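Local coordinates for cell division protein FtsZ 1 (PDB 2VAP), which binds GTP and probably hydrolyses it, and is thought to polymerise in a GTP-dependent manner into the ring at the future cell division site, at residues K65-N70 and K116-D121; E110-I115 and A144-K149; K220-L225 and L334-G339; K240-N245 and T316-A321. One frame throughout, in Å; residues are numbered along the deposited sequence.

Interaction 1 of 4, residues K65-N70 and K116-D121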
# COMPACT_ATOMS: atom_id res chain seq x y z
N LYS A 65 -5.98 7.12 -10.05
CA LYS A 65 -7.07 6.39 -10.67
C LYS A 65 -7.32 5.11 -9.88
O LYS A 65 -6.37 4.43 -9.48
CB LYS A 65 -6.72 6.05 -12.12
CG LYS A 65 -7.82 5.37 -12.92
CD LYS A 65 -7.32 4.99 -14.31
CE LYS A 65 -8.40 4.28 -15.11
NZ LYS A 65 -7.93 3.97 -16.49
N THR A 66 -8.59 4.79 -9.64
CA THR A 66 -8.95 3.56 -8.92
C THR A 66 -9.55 2.52 -9.86
O THR A 66 -10.50 2.80 -10.59
CB THR A 66 -9.93 3.83 -7.75
OG1 THR A 66 -11.02 4.63 -8.21
CG2 THR A 66 -9.21 4.55 -6.61
N VAL A 67 -8.97 1.32 -9.83
CA VAL A 67 -9.44 0.21 -10.64
C VAL A 67 -9.78 -0.98 -9.74
O VAL A 67 -8.96 -1.39 -8.91
CB VAL A 67 -8.40 -0.21 -11.72
CG1 VAL A 67 -8.88 -1.43 -12.51
CG2 VAL A 67 -8.10 0.94 -12.67
N ALA A 68 -10.99 -1.50 -9.89
CA ALA A 68 -11.42 -2.69 -9.15
C ALA A 68 -11.58 -3.86 -10.10
O ALA A 68 -12.26 -3.75 -11.12
CB ALA A 68 -12.72 -2.42 -8.41
N ILE A 69 -10.94 -4.98 -9.77
CA ILE A 69 -11.09 -6.20 -10.56
C ILE A 69 -11.57 -7.36 -9.68
O ILE A 69 -11.19 -7.47 -8.51
CB ILE A 69 -9.80 -6.59 -11.35
CG1 ILE A 69 -8.71 -7.15 -10.42
CG2 ILE A 69 -9.29 -5.40 -12.18
CD1 ILE A 69 -7.66 -7.99 -11.14
N ASN A 70 -12.42 -8.21 -10.25
CA ASN A 70 -12.98 -9.34 -9.53
C ASN A 70 -13.54 -10.39 -10.48
O ASN A 70 -13.94 -10.06 -11.60
CB ASN A 70 -14.08 -8.88 -8.56
CG ASN A 70 -14.18 -9.75 -7.32
OD1 ASN A 70 -13.97 -10.97 -7.36
ND2 ASN A 70 -14.51 -9.13 -6.19
N LYS A 116 -4.41 -4.35 -18.81
CA LYS A 116 -3.36 -3.52 -19.41
C LYS A 116 -3.90 -2.16 -19.86
O LYS A 116 -3.27 -1.13 -19.61
CB LYS A 116 -2.70 -4.25 -20.59
CG LYS A 116 -1.49 -3.53 -21.18
CD LYS A 116 -0.98 -4.23 -22.42
CE LYS A 116 0.09 -3.42 -23.12
NZ LYS A 116 0.58 -4.08 -24.36
N ALA A 117 -5.06 -2.17 -20.52
CA ALA A 117 -5.69 -0.94 -21.02
C ALA A 117 -6.06 0.03 -19.90
O ALA A 117 -5.99 1.25 -20.09
CB ALA A 117 -6.91 -1.28 -21.87
N ALA A 118 -6.45 -0.51 -18.75
CA ALA A 118 -6.88 0.30 -17.61
C ALA A 118 -5.72 0.96 -16.87
O ALA A 118 -5.90 1.99 -16.21
CB ALA A 118 -7.71 -0.55 -16.65
N ILE A 119 -4.53 0.37 -16.97
CA ILE A 119 -3.35 0.88 -16.27
C ILE A 119 -2.30 1.46 -17.20
O ILE A 119 -1.27 1.97 -16.75
CB ILE A 119 -2.72 -0.19 -15.32
CG1 ILE A 119 -2.17 -1.38 -16.12
CG2 ILE A 119 -3.73 -0.64 -14.27
CD1 ILE A 119 -1.22 -2.27 -15.33
N GLN A 120 -2.57 1.41 -18.50
CA GLN A 120 -1.69 1.96 -19.53
C GLN A 120 -1.31 3.41 -19.22
O GLN A 120 -2.16 4.20 -18.78
CB GLN A 120 -2.36 1.87 -20.91
CG GLN A 120 -1.42 2.08 -22.10
CD GLN A 120 -0.58 0.85 -22.41
OE1 GLN A 120 0.65 0.88 -22.30
NE2 GLN A 120 -1.24 -0.23 -22.81
N ASP A 121 -0.04 3.74 -19.45
CA ASP A 121 0.50 5.10 -19.27
C ASP A 121 0.66 5.54 -17.81
O ASP A 121 1.01 6.69 -17.54
CB ASP A 121 -0.31 6.14 -20.06
CG ASP A 121 -0.38 5.82 -21.55
OD1 ASP A 121 0.64 5.39 -22.13
OD2 ASP A 121 -1.46 6.02 -22.15

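Interaction 2 of 4, residues E110-I115 and A144-K149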
# COMPACT_ATOMS: atom_id res chain seq x y z
N GLU A 110 -6.87 -14.31 -18.76
CA GLU A 110 -7.90 -14.19 -19.80
C GLU A 110 -8.21 -12.72 -20.09
O GLU A 110 -8.42 -12.34 -21.25
CB GLU A 110 -9.17 -14.92 -19.36
CG GLU A 110 -10.31 -14.89 -20.39
CD GLU A 110 -11.63 -15.39 -19.82
OE1 GLU A 110 -11.69 -16.56 -19.37
OE2 GLU A 110 -12.61 -14.62 -19.83
N SER A 111 -8.22 -11.90 -19.04
CA SER A 111 -8.57 -10.48 -19.16
C SER A 111 -7.35 -9.56 -19.13
O SER A 111 -7.47 -8.37 -18.82
CB SER A 111 -9.55 -10.09 -18.04
OG SER A 111 -10.66 -10.97 -18.01
N ALA A 112 -6.19 -10.11 -19.48
CA ALA A 112 -4.91 -9.38 -19.43
C ALA A 112 -4.92 -8.08 -20.24
O ALA A 112 -4.38 -7.06 -19.79
CB ALA A 112 -3.76 -10.27 -19.87
N GLU A 113 -5.53 -8.11 -21.43
CA GLU A 113 -5.60 -6.94 -22.30
C GLU A 113 -6.46 -5.82 -21.72
O GLU A 113 -6.14 -4.64 -21.89
CB GLU A 113 -6.09 -7.33 -23.70
CG GLU A 113 -5.10 -8.18 -24.50
CD GLU A 113 -3.81 -7.45 -24.85
OE1 GLU A 113 -3.87 -6.25 -25.20
OE2 GLU A 113 -2.74 -8.09 -24.79
N GLU A 114 -7.55 -6.19 -21.04
CA GLU A 114 -8.42 -5.22 -20.38
C GLU A 114 -7.74 -4.59 -19.16
O GLU A 114 -7.89 -3.40 -18.90
CB GLU A 114 -9.76 -5.85 -19.99
CG GLU A 114 -10.71 -6.07 -21.16
CD GLU A 114 -12.12 -6.42 -20.73
OE1 GLU A 114 -12.67 -7.42 -21.25
OE2 GLU A 114 -12.68 -5.71 -19.87
N ILE A 115 -7.00 -5.41 -18.41
CA ILE A 115 -6.21 -4.93 -17.28
C ILE A 115 -5.13 -3.96 -17.76
O ILE A 115 -4.97 -2.88 -17.20
CB ILE A 115 -5.59 -6.10 -16.46
CG1 ILE A 115 -6.69 -6.98 -15.84
CG2 ILE A 115 -4.66 -5.57 -15.36
CD1 ILE A 115 -6.22 -8.33 -15.34
N ALA A 144 0.54 -7.31 -11.39
CA ALA A 144 1.91 -6.88 -11.15
C ALA A 144 2.81 -7.12 -12.36
O ALA A 144 3.61 -6.26 -12.73
CB ALA A 144 2.48 -7.57 -9.91
N GLU A 145 2.67 -8.29 -12.99
CA GLU A 145 3.44 -8.62 -14.19
C GLU A 145 3.10 -7.68 -15.35
O GLU A 145 3.99 -7.21 -16.06
CB GLU A 145 3.22 -10.08 -14.60
CG GLU A 145 4.10 -10.54 -15.77
CD GLU A 145 3.89 -11.99 -16.16
OE1 GLU A 145 2.99 -12.66 -15.61
OE2 GLU A 145 4.64 -12.46 -17.04
N ILE A 146 1.80 -7.42 -15.53
CA ILE A 146 1.32 -6.49 -16.56
C ILE A 146 1.86 -5.08 -16.31
O ILE A 146 2.28 -4.39 -17.25
CB ILE A 146 -0.23 -6.50 -16.65
CG1 ILE A 146 -0.73 -7.86 -17.15
CG2 ILE A 146 -0.73 -5.39 -17.57
CD1 ILE A 146 -2.21 -8.12 -16.90
N SER A 147 1.85 -4.66 -15.05
CA SER A 147 2.38 -3.36 -14.64
C SER A 147 3.86 -3.21 -14.96
O SER A 147 4.30 -2.18 -15.48
CB SER A 147 2.13 -3.12 -13.15
OG SER A 147 2.72 -1.90 -12.73
N LYS A 148 4.64 -4.25 -14.65
CA LYS A 148 6.08 -4.25 -14.93
C LYS A 148 6.36 -4.10 -16.42
O LYS A 148 7.27 -3.37 -16.82
CB LYS A 148 6.74 -5.52 -14.39
CG LYS A 148 6.98 -5.53 -12.88
CD LYS A 148 7.92 -4.42 -12.42
CE LYS A 148 9.36 -4.64 -12.87
NZ LYS A 148 10.20 -3.44 -12.64
N LYS A 149 5.55 -4.77 -17.24
CA LYS A 149 5.72 -4.79 -18.70
C LYS A 149 5.35 -3.47 -19.39
O LYS A 149 5.70 -3.26 -20.55
CB LYS A 149 4.94 -5.96 -19.32
CG LYS A 149 5.56 -7.33 -19.04
CD LYS A 149 4.60 -8.47 -19.39
CE LYS A 149 4.55 -8.72 -20.89
NZ LYS A 149 3.63 -9.85 -21.22

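Interaction 3 of 4, residues K220-L225 and L334-G339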
# COMPACT_ATOMS: atom_id res chain seq x y z
N LYS A 220 -3.43 4.86 0.86
CA LYS A 220 -3.68 6.31 0.76
C LYS A 220 -2.47 7.11 1.23
O LYS A 220 -2.12 8.12 0.61
CB LYS A 220 -4.93 6.69 1.56
CG LYS A 220 -5.48 8.08 1.26
CD LYS A 220 -6.79 8.32 1.99
CE LYS A 220 -7.34 9.71 1.71
NZ LYS A 220 -8.63 9.95 2.42
N GLY A 221 -1.83 6.66 2.30
CA GLY A 221 -0.64 7.31 2.85
C GLY A 221 0.55 7.32 1.90
O GLY A 221 1.26 8.32 1.80
N LEU A 222 0.76 6.21 1.20
CA LEU A 222 1.85 6.12 0.22
C LEU A 222 1.57 6.94 -1.04
O LEU A 222 2.46 7.64 -1.53
CB LEU A 222 2.15 4.66 -0.14
CG LEU A 222 3.06 3.88 0.82
CD1 LEU A 222 2.94 2.39 0.57
CD2 LEU A 222 4.51 4.34 0.70
N VAL A 223 0.35 6.84 -1.55
CA VAL A 223 -0.07 7.60 -2.73
C VAL A 223 0.01 9.10 -2.48
O VAL A 223 0.63 9.84 -3.26
CB VAL A 223 -1.51 7.21 -3.19
CG1 VAL A 223 -2.02 8.18 -4.26
CG2 VAL A 223 -1.54 5.79 -3.71
N GLU A 224 -0.60 9.55 -1.39
CA GLU A 224 -0.73 10.98 -1.10
C GLU A 224 0.57 11.63 -0.62
O GLU A 224 0.70 12.86 -0.63
CB GLU A 224 -1.91 11.24 -0.15
CG GLU A 224 -3.26 10.93 -0.80
CD GLU A 224 -4.46 11.36 0.03
OE1 GLU A 224 -4.33 11.57 1.25
OE2 GLU A 224 -5.56 11.48 -0.56
N LEU A 225 1.53 10.81 -0.22
CA LEU A 225 2.90 11.27 0.02
C LEU A 225 3.43 11.95 -1.24
O LEU A 225 4.16 12.95 -1.17
CB LEU A 225 3.80 10.10 0.43
CG LEU A 225 5.27 10.36 0.78
CD1 LEU A 225 5.40 11.16 2.07
CD2 LEU A 225 6.02 9.05 0.88
N LEU A 334 3.00 7.51 9.32
CA LEU A 334 3.11 6.28 8.55
C LEU A 334 4.57 6.04 8.19
O LEU A 334 5.22 6.89 7.57
CB LEU A 334 2.25 6.32 7.29
CG LEU A 334 2.44 5.15 6.30
CD1 LEU A 334 1.92 3.83 6.87
CD2 LEU A 334 1.78 5.45 4.96
N LEU A 335 5.08 4.89 8.59
CA LEU A 335 6.44 4.48 8.29
C LEU A 335 6.41 3.24 7.41
O LEU A 335 5.78 2.24 7.76
CB LEU A 335 7.21 4.22 9.59
CG LEU A 335 8.69 3.80 9.52
CD1 LEU A 335 9.56 4.92 8.98
CD2 LEU A 335 9.16 3.36 10.89
N VAL A 336 7.08 3.31 6.26
CA VAL A 336 7.23 2.15 5.38
C VAL A 336 8.71 1.83 5.26
O VAL A 336 9.48 2.58 4.66
CB VAL A 336 6.60 2.39 3.98
CG1 VAL A 336 6.77 1.15 3.10
CG2 VAL A 336 5.12 2.74 4.11
N ILE A 337 9.10 0.70 5.85
CA ILE A 337 10.50 0.27 5.91
C ILE A 337 10.78 -0.73 4.80
O ILE A 337 10.09 -1.74 4.69
CB ILE A 337 10.81 -0.34 7.30
CG1 ILE A 337 10.65 0.70 8.42
CG2 ILE A 337 12.18 -0.99 7.33
CD1 ILE A 337 11.67 1.83 8.40
N THR A 338 11.80 -0.46 3.98
CA THR A 338 12.10 -1.29 2.81
C THR A 338 13.41 -2.06 2.92
O THR A 338 14.27 -1.74 3.74
CB THR A 338 12.13 -0.44 1.50
OG1 THR A 338 13.20 0.51 1.56
CG2 THR A 338 10.81 0.30 1.30
N GLY A 339 13.55 -3.09 2.08
CA GLY A 339 14.77 -3.89 2.01
C GLY A 339 14.98 -4.85 3.17
O GLY A 339 16.12 -5.14 3.54

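Interaction 4 of 4, residues K240-N245 and T316-A321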
# COMPACT_ATOMS: atom_id res chain seq x y z
N LYS A 240 10.83 6.90 -6.45
CA LYS A 240 11.33 5.87 -7.36
C LYS A 240 12.71 5.37 -6.94
O LYS A 240 12.99 4.18 -7.02
CB LYS A 240 11.36 6.40 -8.79
CG LYS A 240 11.24 5.32 -9.86
CD LYS A 240 11.21 5.92 -11.26
CE LYS A 240 11.08 4.84 -12.32
NZ LYS A 240 11.05 5.41 -13.69
N ALA A 241 13.56 6.28 -6.46
CA ALA A 241 14.91 5.95 -6.01
C ALA A 241 14.92 4.94 -4.85
O ALA A 241 15.81 4.09 -4.77
CB ALA A 241 15.67 7.21 -5.62
N VAL A 242 13.94 5.05 -3.96
CA VAL A 242 13.80 4.14 -2.82
C VAL A 242 13.01 2.88 -3.18
O VAL A 242 13.36 1.78 -2.75
CB VAL A 242 13.16 4.86 -1.60
CG1 VAL A 242 12.77 3.87 -0.51
CG2 VAL A 242 14.11 5.91 -1.04
N MET A 243 11.97 3.05 -3.99
CA MET A 243 11.02 1.96 -4.25
C MET A 243 11.36 1.06 -5.45
O MET A 243 10.82 -0.05 -5.55
CB MET A 243 9.59 2.49 -4.34
CG MET A 243 9.14 3.25 -3.10
SD MET A 243 7.35 3.39 -2.94
CE MET A 243 6.95 1.85 -2.11
N ASN A 244 12.22 1.53 -6.35
CA ASN A 244 12.65 0.75 -7.52
C ASN A 244 13.18 -0.64 -7.17
O ASN A 244 12.86 -1.62 -7.84
CB ASN A 244 13.71 1.50 -8.34
CG ASN A 244 13.12 2.26 -9.52
OD1 ASN A 244 11.98 2.01 -9.93
ND2 ASN A 244 13.90 3.18 -10.08
N ASN A 245 14.00 -0.70 -6.12
CA ASN A 245 14.52 -1.96 -5.60
C ASN A 245 14.26 -2.07 -4.10
O ASN A 245 15.15 -2.42 -3.32
CB ASN A 245 16.01 -2.11 -5.93
CG ASN A 245 16.27 -2.24 -7.42
OD1 ASN A 245 16.99 -1.43 -8.01
ND2 ASN A 245 15.69 -3.26 -8.04
N THR A 316 18.50 4.90 2.96
CA THR A 316 17.97 6.03 2.19
C THR A 316 16.56 6.34 2.66
O THR A 316 15.64 5.54 2.48
CB THR A 316 17.98 5.74 0.67
OG1 THR A 316 19.27 5.24 0.28
CG2 THR A 316 17.67 7.01 -0.12
N ILE A 317 16.39 7.52 3.26
CA ILE A 317 15.11 7.92 3.84
C ILE A 317 14.48 9.07 3.07
O ILE A 317 15.10 10.12 2.87
CB ILE A 317 15.27 8.27 5.34
CG1 ILE A 317 15.74 7.05 6.13
CG2 ILE A 317 13.95 8.80 5.92
CD1 ILE A 317 16.38 7.37 7.47
N ILE A 318 13.24 8.87 2.63
CA ILE A 318 12.46 9.89 1.94
C ILE A 318 11.22 10.22 2.78
O ILE A 318 10.55 9.32 3.28
CB ILE A 318 12.06 9.44 0.51
CG1 ILE A 318 13.30 9.29 -0.39
CG2 ILE A 318 11.04 10.39 -0.12
CD1 ILE A 318 14.15 10.56 -0.55
N TRP A 319 10.93 11.51 2.94
CA TRP A 319 9.87 11.95 3.85
C TRP A 319 9.01 13.08 3.29
O TRP A 319 9.44 13.86 2.45
CB TRP A 319 10.48 12.37 5.19
CG TRP A 319 11.26 13.65 5.11
CD1 TRP A 319 12.53 13.80 4.62
CD2 TRP A 319 10.84 14.94 5.55
NE1 TRP A 319 12.91 15.12 4.72
CE2 TRP A 319 11.90 15.84 5.29
CE3 TRP A 319 9.67 15.43 6.15
CZ2 TRP A 319 11.82 17.20 5.60
CZ3 TRP A 319 9.59 16.79 6.45
CH2 TRP A 319 10.67 17.65 6.18
N GLY A 320 7.78 13.15 3.78
CA GLY A 320 6.86 14.23 3.46
C GLY A 320 5.97 14.56 4.64
O GLY A 320 5.90 13.80 5.61
N ALA A 321 5.29 15.70 4.56
CA ALA A 321 4.37 16.13 5.62
C ALA A 321 3.15 16.81 5.01
O ALA A 321 3.28 17.72 4.19
CB ALA A 321 5.07 17.06 6.60

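Interaction 1 of 4, residues K65-N70 and K116-D121
K65 and A118 make the one hydrogen bond between 65-70 and 116-121. The ammonium NZ of K65 donates a hydrogen bond to the backbone O of A118 at 2.8 Å. The C=O...N angle is 129°, and the donor sits 19° off the carbonyl plane. The lysine spans the gap at full stretch. Its CG lies anti to the backbone N (chi1 -176°) and the rest of the chain is extended. The end of the chain follows the nitrogen in, with K65 CE 3.6 Å from A118 O.

The apolar part is small. V67, two residues further along the same face of the strand, turns CG2 toward A118 CB at 4.3 Å. That is a loose touch, and the CA atoms of V67 and A118 lie 7.4 Å apart. I85 of the neighbouring strand 83-86 meets both V67 and A118; T41 of strand 40-45 also touches K65 and V67.

A118 lies in the last turn of the helix, since Q120 is the first residue to leave helical angles. Carbonyls there point with the negative end of the helix dipole, which would suit an ammonium partner. The contact therefore joins a hydrogen bond from a charged, partly exposed lysine to buried methyl packing, and ties the helix end to the parallel sheet of the GTPase domain.

Interaction 2 of 4, residues E110-I115 and A144-K149
A112 and I146 are the nearest backbone positions, with CA atoms 7.4 Å apart where the start of helix 112-119 passes the C-terminal half of helix 135-149. No hydrogen bond crosses between the two segments, and the meeting is carried by one methyl group.

That group is CD1 of I146. It reaches into the first turn of the other helix between A112 and I115. On one part of its surface it meets A112, lying 4.0 Å from A112 CB and 3.8 Å from A112 O. On another it meets the branch methyl of I115, with I146 CD1 to I115 CG2 at 3.9 Å. The two isoleucine side chains cross at about a right angle. I146 has CG1 beside its own backbone N (chi1 -66°) and an extended second torsion, which carries CD1 out from its helix. In I115 CG2 lies anti to the backbone N, and it is this branch that meets I146.

I146 is partly exposed, whereas I115 is buried. Further along helix 112-119, K116 and I119 also touch I146 and extend the strip. S111, just before the helix, is held through its OG by the backbone N of G88.

Both helices belong to the GTPase domain, and helix 135-149 starts at T135 in the GTP site. Helix-helix contacts of this kind, over a parallel sheet, are typical of the Rossmann-like alpha/beta layers of the tubulin/FtsZ family.

Interaction 3 of 4, residues K220-L225 and L334-G339
G221 and L334 bring the long helix 204-227 down on the C-terminal sheet. In the tubulin/FtsZ fold a long central helix runs between the GTPase domain and this sheet, and helix 204-227 fits that role. Axes of the helix segment and strand 334-338 cross at -90°, with a closest approach of 9.6 Å.

The tight part is at G221. With no side chain there, L334 can lay its CD2 methyl directly on the helix backbone, 3.7 Å from G221 CA and 3.8 Å from G221 C. The leucine reaches it because CG is anti to its backbone N (chi1 172°). The same methyl lies 4.0 Å from L222 N. Nearby, the carbonyl O of G221 is bonded to ND1 of H288 on strand 284-291, so this point of the helix also has a polar tie to the sheet.

Two residues along the strand the contact is side chain to side chain, with L222 CG and CD2 both near V336 CG2. All four touching residues are buried. The more open side is at K220, which is partly exposed and whose chain leads away from the strand. L222 also touches F126 of strand 124-130, so it links both domains. In its meeting with V336 the two side chains stand tip to tip, with L222 CD2 3.8 Å from V336 CG2.

Interaction 4 of 4, residues K240-N245 and T316-A321
V242 lays its CG2 methyl against I318 and T316, two alternate residues on the same face of strand 316-323. The shorter approach is to I318, with V242 CG2 at 3.5 Å from I318 CG1. This is a close fit for two carbon atoms. The other is methyl to methyl, V242 CG2 to T316 CG2 at 3.8 Å. In both pairs the side chains run alongside each other, pointing opposite ways.

The torsions decide which branches touch. V242 has CG1 anti to its backbone N (chi1 169°) and CG2 beside that N, and CG2 alone serves both partners. T316 has OG1 beside its backbone N (chi1 -49°), which leaves CG2 as the branch that meets the valine. No hydrogen bond crosses between the segments, and the contact is wholly apolar.

Burial falls off across it. V242 is buried, I318 is partly exposed and T316 is exposed. V242 also rests on L286 of strand 284-291, the neighbour of strand 316-323 in the sheet. I318 is backed by V234 from the loop before the helix. M243 touches L153 and V155 of strand 153-160 as well as L286, so the short helix lies between the two domains. The backbone CA atoms come nearest at V242 and T316, 6.8 Å apart.

A helix laid on the edge strand of the mixed four-stranded sheet in this way belongs to the interface between the GTPase and C-terminal domains of the FtsZ fold.

Overall arrangement
Interactions 1 and 2 share helix 112-119 and touch each other along it. Both lie in the GTPase domain. Interactions 3 and 4 sit about 21 to 26 Å from them, centre to centre, and reach the same C-terminal sheet. They also touch, through L225 on G320 and T338 on V242, and interaction 4 is nested within the chain loop closed by interaction 3. Interaction 3 is the most central and wholly buried. Interaction 1 is largely buried, while interactions 2 and 4 open toward the surface. Only interaction 1 has a hydrogen bond across its segments; the other three rest on apolar contacts.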